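Local coordinates for protein effector EagT6 (Pseudomonas aeruginosa, PDB 1TU1) that plays an essential role in delivery of the toxin Tse6 to target cells, as a homodimer, two of which bind Tse6 for its loading onto VgrG1a, at residues S39-D45 with V113-T119; F106-R110 with L139-T144. One frame throughout, in Å; residues are numbered along the deposited sequence. Where two conformers were deposited one is given.

Interaction 1: S39-D45 with V113-T119; sequences SFVISRD and VLITTLT
The Phe40 ring and the Thr116 side chain run obliquely to each other: Phe40 CE1 lies 3.6 Å from Thr116 CB, with CZ close behind. CG of Phe40 stands anti to the backbone N (chi1 176°), which swings the ring across to the partner strand. Met136 of helix 125-137 and Leu13 of the second subunit also pack on Phe40. Leu114 CD1 comes obliquely to the Arg44 guanidinium, 4.3 Å from Arg44 NE, while Arg44 NH2 forms a salt bridge with Glu10 of the second subunit. Between these two groups Ile42 CG2 presses on Leu114 CD1 at 3.5 Å, a tight carbon contact.

Phe40, Ile42, Arg44, Leu114, Thr116 and Leu118 share this face. On the other, two waters bridge the strands. One joins Ser39 OG, Thr119 OG1 and the Thr117 carbonyl; the second joins Ser43 OG, Thr117 OG1 and the Val41 carbonyl, and Gln104 is a further partner of Thr117 OG1. Eight backbone hydrogen bonds run from the Ser39-Thr119 pair to Asp45-Val113, such as Ser43 N to Ile115 O at 2.8 Å. With the strand axes at 163°, this unbroken alternation of hydrogen-bonded and non-hydrogen-bonded pairs is a regular antiparallel ladder, here inside the antiparallel sheet of the DcrB-family fold, between strands 25-29 and 98-107.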
ATOM      1  N   SER A  39      -3.361   2.481 -14.351  1.00 24.20           N
ATOM      2  CA  SER A  39      -3.269   2.271 -12.910  1.00 24.02           C
ATOM      3  C   SER A  39      -3.996   3.373 -12.153  1.00 23.48           C
ATOM      4  O   SER A  39      -4.004   4.533 -12.582  1.00 23.85           O
ATOM      5  CB  SER A  39      -1.825   2.159 -12.460  1.00 22.68           C
ATOM      6  OG  SER A  39      -1.108   3.363 -12.559  1.00 23.96           O
ATOM      7  N   PHE A  40      -4.582   2.992 -11.027  1.00 23.30           N
ATOM      8  CA  PHE A  40      -5.242   3.918 -10.101  1.00 22.40           C
ATOM      9  C   PHE A  40      -4.626   3.605  -8.744  1.00 22.23           C
ATOM     10  O   PHE A  40      -4.791   2.492  -8.227  1.00 21.43           O
ATOM     11  CB  PHE A  40      -6.730   3.679 -10.082  1.00 21.98           C
ATOM     12  CG  PHE A  40      -7.483   4.524  -9.092  1.00 21.99           C
ATOM     13  CD1 PHE A  40      -7.560   5.896  -9.256  1.00 23.05           C
ATOM     14  CD2 PHE A  40      -8.074   3.940  -7.958  1.00 23.34           C
ATOM     15  CE1 PHE A  40      -8.277   6.693  -8.343  1.00 24.41           C
ATOM     16  CE2 PHE A  40      -8.785   4.724  -7.021  1.00 24.37           C
ATOM     17  CZ  PHE A  40      -8.872   6.105  -7.210  1.00 21.94           C
ATOM     18  N   VAL A  41      -3.920   4.587  -8.190  1.00 20.90           N
ATOM     19  CA  VAL A  41      -3.082   4.391  -7.021  1.00 21.24           C
ATOM     20  C   VAL A  41      -3.468   5.411  -5.923  1.00 20.93           C
ATOM     21  O   VAL A  41      -3.628   6.597  -6.199  1.00 19.64           O
ATOM     22  CB  VAL A  41      -1.612   4.552  -7.393  1.00 21.02           C
ATOM     23  CG1 VAL A  41      -0.726   4.627  -6.173  1.00 22.20           C
ATOM     24  CG2 VAL A  41      -1.159   3.436  -8.332  1.00 22.40           C
ATOM     25  N   ILE A  42      -3.634   4.922  -4.706  1.00 19.68           N
ATOM     26  CA  ILE A  42      -3.915   5.773  -3.547  1.00 19.94           C
ATOM     27  C   ILE A  42      -2.684   5.800  -2.689  1.00 19.35           C
ATOM     28  O   ILE A  42      -2.179   4.725  -2.273  1.00 18.26           O
ATOM     29  CB  ILE A  42      -5.095   5.246  -2.752  1.00 19.93           C
ATOM     30  CG1 ILE A  42      -6.303   5.012  -3.678  1.00 20.34           C
ATOM     31  CG2 ILE A  42      -5.464   6.246  -1.613  1.00 21.10           C
ATOM     32  CD1 ILE A  42      -7.464   4.333  -2.974  1.00 20.85           C
ATOM     33  N   SER A  43      -2.204   7.010  -2.431  1.00 18.69           N
ATOM     34  CA  SER A  43      -1.020   7.261  -1.630  1.00 18.69           C
ATOM     35  C   SER A  43      -1.350   8.316  -0.543  1.00 19.18           C
ATOM     36  O   SER A  43      -2.469   8.835  -0.506  1.00 18.27           O
ATOM     37  CB  SER A  43       0.145   7.705  -2.497  1.00 18.97           C
ATOM     38  OG  SER A  43      -0.149   8.898  -3.199  1.00 18.80           O
ATOM     39  N   ARG A  44      -0.422   8.491   0.396  1.00 19.00           N
ATOM     40  CA  ARG A  44      -0.566   9.414   1.528  1.00 19.86           C
ATOM     41  C   ARG A  44       0.635  10.348   1.567  1.00 20.82           C
ATOM     42  O   ARG A  44       1.762   9.942   1.259  1.00 20.68           O
ATOM     43  CB  ARG A  44      -0.590   8.667   2.865  1.00 20.33           C
ATOM     44  CG  ARG A  44      -1.776   7.767   3.076  1.00 20.96           C
ATOM     45  CD  ARG A  44      -1.561   6.351   2.526  1.00 20.96           C
ATOM     46  NE  ARG A  44      -2.770   5.568   2.685  1.00 22.54           N
ATOM     47  CZ  ARG A  44      -3.238   4.643   1.865  1.00 19.58           C
ATOM     48  NH1 ARG A  44      -2.608   4.347   0.737  1.00 19.99           N
ATOM     49  NH2 ARG A  44      -4.383   4.034   2.204  1.00 20.00           N
ATOM     50  N   ASP A  45       0.409  11.593   2.021  1.00 21.97           N
ATOM     51  CA  ASP A  45       1.486  12.575   2.123  1.00 21.89           C
ATOM     52  C   ASP A  45       1.283  13.336   3.446  1.00 22.02           C
ATOM     53  O   ASP A  45       0.360  14.128   3.564  1.00 20.03           O
ATOM     54  CB  ASP A  45       1.428  13.497   0.904  1.00 22.72           C
ATOM     55  CG  ASP A  45       2.592  14.517   0.837  1.00 23.07           C
ATOM     56  OD1 ASP A  45       3.377  14.653   1.794  1.00 23.50           O
ATOM     57  OD2 ASP A  45       2.772  15.223  -0.181  1.00 23.22           O
ATOM     58  N   VAL A 113      -2.486  13.914   3.834  1.00 19.58           N
ATOM     59  CA  VAL A 113      -3.244  14.191   2.631  1.00 19.18           C
ATOM     60  C   VAL A 113      -3.437  12.847   1.906  1.00 18.44           C
ATOM     61  O   VAL A 113      -2.486  12.091   1.794  1.00 19.18           O
ATOM     62  CB  VAL A 113      -2.517  15.202   1.732  1.00 18.15           C
ATOM     63  CG1 VAL A 113      -3.196  15.371   0.383  1.00 18.63           C
ATOM     64  CG2 VAL A 113      -2.424  16.585   2.438  1.00 20.43           C
ATOM     65  N   LEU A 114      -4.662  12.551   1.492  1.00 18.19           N
ATOM     66  CA  LEU A 114      -4.956  11.350   0.700  1.00 17.72           C
ATOM     67  C   LEU A 114      -4.934  11.720  -0.790  1.00 18.76           C
ATOM     68  O   LEU A 114      -5.652  12.626  -1.228  1.00 18.58           O
ATOM     69  CB  LEU A 114      -6.303  10.770   1.086  1.00 18.81           C
ATOM     70  CG  LEU A 114      -6.638   9.366   0.525  1.00 19.26           C
ATOM     71  CD1 LEU A 114      -5.748   8.319   1.185  1.00 19.61           C
ATOM     72  CD2 LEU A 114      -8.088   9.056   0.734  1.00 21.42           C
ATOM     73  N   ILE A 115      -4.107  11.010  -1.553  1.00 18.71           N
ATOM     74  CA  ILE A 115      -3.857  11.299  -2.960  1.00 18.95           C
ATOM     75  C   ILE A 115      -4.300  10.121  -3.801  1.00 19.66           C
ATOM     76  O   ILE A 115      -3.920   8.975  -3.505  1.00 18.40           O
ATOM     77  CB  ILE A 115      -2.393  11.570  -3.183  1.00 18.73           C
ATOM     78  CG1 ILE A 115      -1.961  12.779  -2.352  1.00 20.03           C
ATOM     79  CG2 ILE A 115      -2.093  11.843  -4.698  1.00 21.20           C
ATOM     80  CD1 ILE A 115      -0.494  13.108  -2.405  1.00 20.47           C
ATOM     81  N   THR A 116      -5.126  10.372  -4.818  1.00 19.93           N
ATOM     82  CA  THR A 116      -5.449   9.311  -5.806  1.00 20.47           C
ATOM     83  C   THR A 116      -4.902   9.735  -7.152  1.00 22.02           C
ATOM     84  O   THR A 116      -4.924  10.932  -7.505  1.00 21.66           O
ATOM     85  CB  THR A 116      -6.950   9.047  -5.916  1.00 20.25           C
ATOM     86  OG1 THR A 116      -7.602  10.163  -6.552  1.00 20.34           O
ATOM     87  CG2 THR A 116      -7.604   8.910  -4.540  1.00 20.15           C
ATOM     88  N   THR A 117      -4.358   8.769  -7.904  1.00 22.69           N
ATOM     89  CA  THR A 117      -3.674   9.083  -9.134  1.00 23.05           C
ATOM     90  C   THR A 117      -4.091   8.066 -10.193  1.00 24.21           C
ATOM     91  O   THR A 117      -3.864   6.864 -10.016  1.00 23.57           O
ATOM     92  CB  THR A 117      -2.168   9.038  -8.946  1.00 23.81           C
ATOM     93  OG1 THR A 117      -1.730   9.935  -7.906  1.00 23.01           O
ATOM     94  CG2 THR A 117      -1.451   9.529 -10.219  1.00 24.59           C
ATOM     95  N   LEU A 118      -4.740   8.531 -11.254  1.00 25.03           N
ATOM     96  CA  LEU A 118      -4.949   7.710 -12.457  1.00 25.40           C
ATOM     97  C   LEU A 118      -3.792   7.992 -13.410  1.00 26.42           C
ATOM     98  O   LEU A 118      -3.517   9.148 -13.731  1.00 26.06           O
ATOM     99  CB  LEU A 118      -6.269   8.065 -13.130  1.00 25.85           C
ATOM    100  CG  LEU A 118      -6.584   7.318 -14.455  1.00 25.01           C
ATOM    101  CD1 LEU A 118      -6.982   5.891 -14.170  1.00 24.88           C
ATOM    102  CD2 LEU A 118      -7.700   8.026 -15.185  1.00 26.58           C
ATOM    103  N   THR A 119      -3.122   6.942 -13.872  1.00 26.91           N
ATOM    104  CA  THR A 119      -2.053   7.079 -14.811  1.00 27.62           C
ATOM    105  C   THR A 119      -2.378   6.299 -16.071  1.00 28.98           C
ATOM    106  O   THR A 119      -2.659   5.105 -16.022  1.00 28.23           O
ATOM    107  CB  THR A 119      -0.764   6.558 -14.223  1.00 27.84           C
ATOM    108  OG1 THR A 119      -0.442   7.275 -13.031  1.00 28.02           O
ATOM    109  CG2 THR A 119       0.407   6.838 -15.170  1.00 28.88           C
TER
HETATM  110  O   HOH W   1      -1.383   5.671 -11.111  1.00 22.59           O
HETATM  111  O   HOH W   2      -1.513   8.440  -5.636  1.00 24.42           O

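Interaction 2: F106-R110 with L139-T144; sequences FIERR and LVPRPT
The backbones of 106-110 and 139-144 run nearly the same way, the end-to-end directions of their touching parts 16° apart, yet they do not pair as neighbouring strands: their nearest CA atoms, those of Arg110 and Thr144, are still 7.0 Å apart. Side chains bridge the gap, two of them to backbone carbonyls, and so join the C-terminal tail of this DcrB-family fold to the place where strand 98-107 runs out into a loop. Val140 and Pro141 instead form an antiparallel ladder with a strand of the second subunit, so the tail is also part of the dimer interface.

At the start, Ile107 and Leu139 reach toward each other tip to tip, CD1 to CD2 at 3.9 Å, and Ile107 CG2 lies more loosely against Pro141 CG. Farther along, Arg109 projects an extended chain, CG anti to its own N (chi1 -173°), and grips the carbonyl oxygen of Arg142 side-on with two donors. Arg109 NE lies 3.0 Å from Arg142 O, in the carbonyl plane; Arg109 NH2 lies 2.9 Å from Arg142 O, above that plane. The oxygen itself lies within 5° of the guanidinium plane, so the paired bonds restrain the rotation of the group and would place the positive charge of this buried side chain against a backbone acceptor. In the conformer described, the Arg142 guanidinium leads away to a salt bridge with Asp12 of the second subunit.

Thr144 OG1 sits over one face of the Arg109 guanidinium, 3.8 Å above its plane and toward the rim. The same hydroxyl donates to the Arg110 carbonyl oxygen at 2.9 Å and accepts from a water that in turn takes the Arg110 N-H, the water lying 3.0 Å from both Arg110 N and Thr144 OG1.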
ATOM      1  N   PHE A 106      -5.871  15.500  -4.785  1.00 21.50           N
ATOM      2  CA  PHE A 106      -5.328  15.664  -3.449  1.00 21.25           C
ATOM      3  C   PHE A 106      -6.489  15.961  -2.550  1.00 22.14           C
ATOM      4  O   PHE A 106      -7.262  16.894  -2.826  1.00 22.62           O
ATOM      5  CB  PHE A 106      -4.341  16.815  -3.429  1.00 21.36           C
ATOM      6  CG  PHE A 106      -3.172  16.628  -4.323  1.00 22.05           C
ATOM      7  CD1 PHE A 106      -1.968  16.178  -3.809  1.00 21.49           C
ATOM      8  CD2 PHE A 106      -3.257  16.899  -5.684  1.00 23.48           C
ATOM      9  CE1 PHE A 106      -0.853  16.014  -4.624  1.00 23.22           C
ATOM     10  CE2 PHE A 106      -2.132  16.739  -6.521  1.00 24.40           C
ATOM     11  CZ  PHE A 106      -0.934  16.288  -5.992  1.00 23.89           C
ATOM     12  N   ILE A 107      -6.658  15.157  -1.495  1.00 20.84           N
ATOM     13  CA  ILE A 107      -7.766  15.330  -0.571  1.00 20.75           C
ATOM     14  C   ILE A 107      -7.211  15.652   0.806  1.00 20.26           C
ATOM     15  O   ILE A 107      -6.525  14.844   1.418  1.00 19.21           O
ATOM     16  CB  ILE A 107      -8.662  14.075  -0.482  1.00 20.04           C
ATOM     17  CG1 ILE A 107      -9.083  13.598  -1.878  1.00 21.05           C
ATOM     18  CG2 ILE A 107      -9.877  14.359   0.429  1.00 19.32           C
ATOM     19  CD1 ILE A 107      -9.874  12.314  -1.863  1.00 22.19           C
ATOM     20  N   GLU A 108      -7.507  16.854   1.286  1.00 21.28           N
ATOM     21  CA  GLU A 108      -7.055  17.277   2.599  1.00 20.03           C
ATOM     22  C   GLU A 108      -7.621  16.341   3.665  1.00 19.85           C
ATOM     23  O   GLU A 108      -8.806  16.164   3.757  1.00 19.71           O
ATOM     24  CB  GLU A 108      -7.512  18.705   2.934  1.00 19.96           C
ATOM     25  CG  GLU A 108      -6.758  19.199   4.163  1.00 19.56           C
ATOM     26  CD  GLU A 108      -7.128  20.614   4.614  1.00 19.63           C
ATOM     27  OE1 GLU A 108      -8.248  21.105   4.310  1.00 21.31           O
ATOM     28  OE2 GLU A 108      -6.258  21.191   5.287  1.00 21.60           O
ATOM     29  N   ARG A 109      -6.735  15.804   4.487  1.00 21.23           N
ATOM     30  CA  ARG A 109      -7.094  15.039   5.667  1.00 22.41           C
ATOM     31  C   ARG A 109      -5.929  15.088   6.647  1.00 23.15           C
ATOM     32  O   ARG A 109      -4.791  15.296   6.268  1.00 22.52           O
ATOM     33  CB  ARG A 109      -7.355  13.578   5.264  1.00 22.75           C
ATOM     34  CG  ARG A 109      -7.890  12.672   6.321  1.00 23.99           C
ATOM     35  CD  ARG A 109      -8.410  11.327   5.752  1.00 25.19           C
ATOM     36  NE  ARG A 109      -9.142  10.581   6.765  1.00 26.29           N
ATOM     37  CZ  ARG A 109      -8.592   9.929   7.787  1.00 26.67           C
ATOM     38  NH1 ARG A 109      -7.290   9.863   7.938  1.00 27.20           N
ATOM     39  NH2 ARG A 109      -9.362   9.318   8.672  1.00 29.66           N
ATOM     40  N   ARG A 110      -6.230  14.826   7.909  1.00 24.93           N
ATOM     41  CA  ARG A 110      -5.210  14.660   8.940  1.00 26.28           C
ATOM     42  C   ARG A 110      -5.230  13.218   9.416  1.00 25.18           C
ATOM     43  O   ARG A 110      -6.297  12.635   9.560  1.00 25.33           O
ATOM     44  CB  ARG A 110      -5.537  15.566  10.119  1.00 27.42           C
ATOM     45  CG  ARG A 110      -5.458  16.996   9.767  1.00 32.85           C
ATOM     46  CD  ARG A 110      -4.042  17.401   9.541  1.00 39.98           C
ATOM     47  NE  ARG A 110      -3.938  18.779   9.091  1.00 44.69           N
ATOM     48  CZ  ARG A 110      -2.848  19.275   8.538  1.00 47.29           C
ATOM     49  NH1 ARG A 110      -1.785  18.500   8.381  1.00 48.11           N
ATOM     50  NH2 ARG A 110      -2.820  20.559   8.154  1.00 50.49           N
ATOM     51  N   LEU A 139     -15.962   7.744  -3.547  1.00 25.77           N
ATOM     52  CA  LEU A 139     -15.000   7.845  -2.434  1.00 25.17           C
ATOM     53  C   LEU A 139     -15.569   8.674  -1.274  1.00 25.36           C
ATOM     54  O   LEU A 139     -15.824   9.867  -1.434  1.00 25.14           O
ATOM     55  CB  LEU A 139     -13.690   8.448  -2.896  1.00 24.53           C
ATOM     56  CG  LEU A 139     -12.494   8.340  -1.941  1.00 24.41           C
ATOM     57  CD1 LEU A 139     -11.244   8.359  -2.757  1.00 26.37           C
ATOM     58  CD2 LEU A 139     -12.464   9.500  -0.938  1.00 26.46           C
ATOM     59  N   VAL A 140     -15.740   8.041  -0.114  1.00 26.23           N
ATOM     60  CA  VAL A 140     -16.125   8.744   1.104  1.00 26.98           C
ATOM     61  C   VAL A 140     -14.976   8.768   2.106  1.00 27.34           C
ATOM     62  O   VAL A 140     -14.608   7.727   2.659  1.00 27.31           O
ATOM     63  CB  VAL A 140     -17.387   8.126   1.725  1.00 26.96           C
ATOM     64  CG1 VAL A 140     -17.845   8.912   2.953  1.00 28.26           C
ATOM     65  CG2 VAL A 140     -18.489   8.036   0.675  1.00 27.50           C
ATOM     66  N   PRO A 141     -14.382   9.942   2.344  1.00 28.58           N
ATOM     67  CA  PRO A 141     -13.351  10.046   3.380  1.00 29.77           C
ATOM     68  C   PRO A 141     -13.896   9.605   4.734  1.00 31.35           C
ATOM     69  O   PRO A 141     -15.077   9.810   5.047  1.00 31.17           O
ATOM     70  CB  PRO A 141     -12.968  11.538   3.361  1.00 29.86           C
ATOM     71  CG  PRO A 141     -13.350  12.019   2.013  1.00 29.10           C
ATOM     72  CD  PRO A 141     -14.564  11.222   1.634  1.00 28.70           C
ATOM     73  N   ARG A 142     -13.060   8.925   5.500  1.00 34.40           N
ATOM     74  CA  ARG A 142     -13.428   8.468   6.827  1.00 37.23           C
ATOM     75  C   ARG A 142     -13.055   9.553   7.849  1.00 38.49           C
ATOM     76  O   ARG A 142     -11.961  10.111   7.792  1.00 37.78           O
ATOM     77  CB  ARG A 142     -12.695   7.172   7.158  0.51 37.51           C
ATOM     78  CG  ARG A 142     -13.114   6.515   8.467  0.51 40.18           C
ATOM     79  CD  ARG A 142     -12.407   5.189   8.773  0.51 42.83           C
ATOM     80  NE  ARG A 142     -13.039   4.047   8.101  0.51 45.78           N
ATOM     81  CZ  ARG A 142     -12.784   3.649   6.853  0.51 48.75           C
ATOM     82  NH1 ARG A 142     -11.901   4.279   6.100  0.51 50.55           N
ATOM     83  NH2 ARG A 142     -13.415   2.604   6.343  0.51 50.16           N
ATOM     84  N   PRO A 143     -13.957   9.871   8.772  1.00 41.01           N
ATOM     85  CA  PRO A 143     -13.603  10.774   9.885  1.00 42.88           C
ATOM     86  C   PRO A 143     -12.321  10.357  10.629  1.00 44.48           C
ATOM     87  O   PRO A 143     -12.018   9.171  10.712  1.00 44.45           O
ATOM     88  CB  PRO A 143     -14.832  10.705  10.793  1.00 42.51           C
ATOM     89  CG  PRO A 143     -15.947  10.419   9.856  1.00 42.05           C
ATOM     90  CD  PRO A 143     -15.367   9.456   8.835  1.00 41.05           C
ATOM     91  N   THR A 144     -11.559  11.332  11.127  1.00 46.76           N
ATOM     92  CA  THR A 144     -10.353  11.047  11.917  1.00 48.10           C
ATOM     93  C   THR A 144     -10.733  10.632  13.354  1.00 48.77           C
ATOM     94  O   THR A 144     -10.851   9.427  13.655  1.00 49.57           O
ATOM     95  CB  THR A 144      -9.378  12.270  11.924  1.00 48.50           C
ATOM     96  OG1 THR A 144      -9.021  12.635  10.585  1.00 49.46           O
ATOM     97  CG2 THR A 144      -8.025  11.921  12.548  1.00 49.19           C
TER
HETATM   98  O   HOH W   3      -9.109  14.965   8.750  1.00 28.29           O

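Following the chain from the N terminus, past the four earlier strands, the first segment met is 39-45, on strand 38-45; its partner in interaction 1 follows only after helix 53-67 and the three strands 72-81, 84-95 and 98-107, so that contact closes a loop with 67 residues between its segments. Interaction 2 opens inside this loop, at 106-110, and closes beyond it, after helix 125-137, at 139-144. The two contacts therefore cross rather than nest. They meet where strands 98-107 and 113-120 lie side by side: Ile107 N is 2.7 Å from Leu114 O, a probable hydrogen bond. Together they tie inner strands of the sheet to the C-terminal tail, and both reach the second subunit.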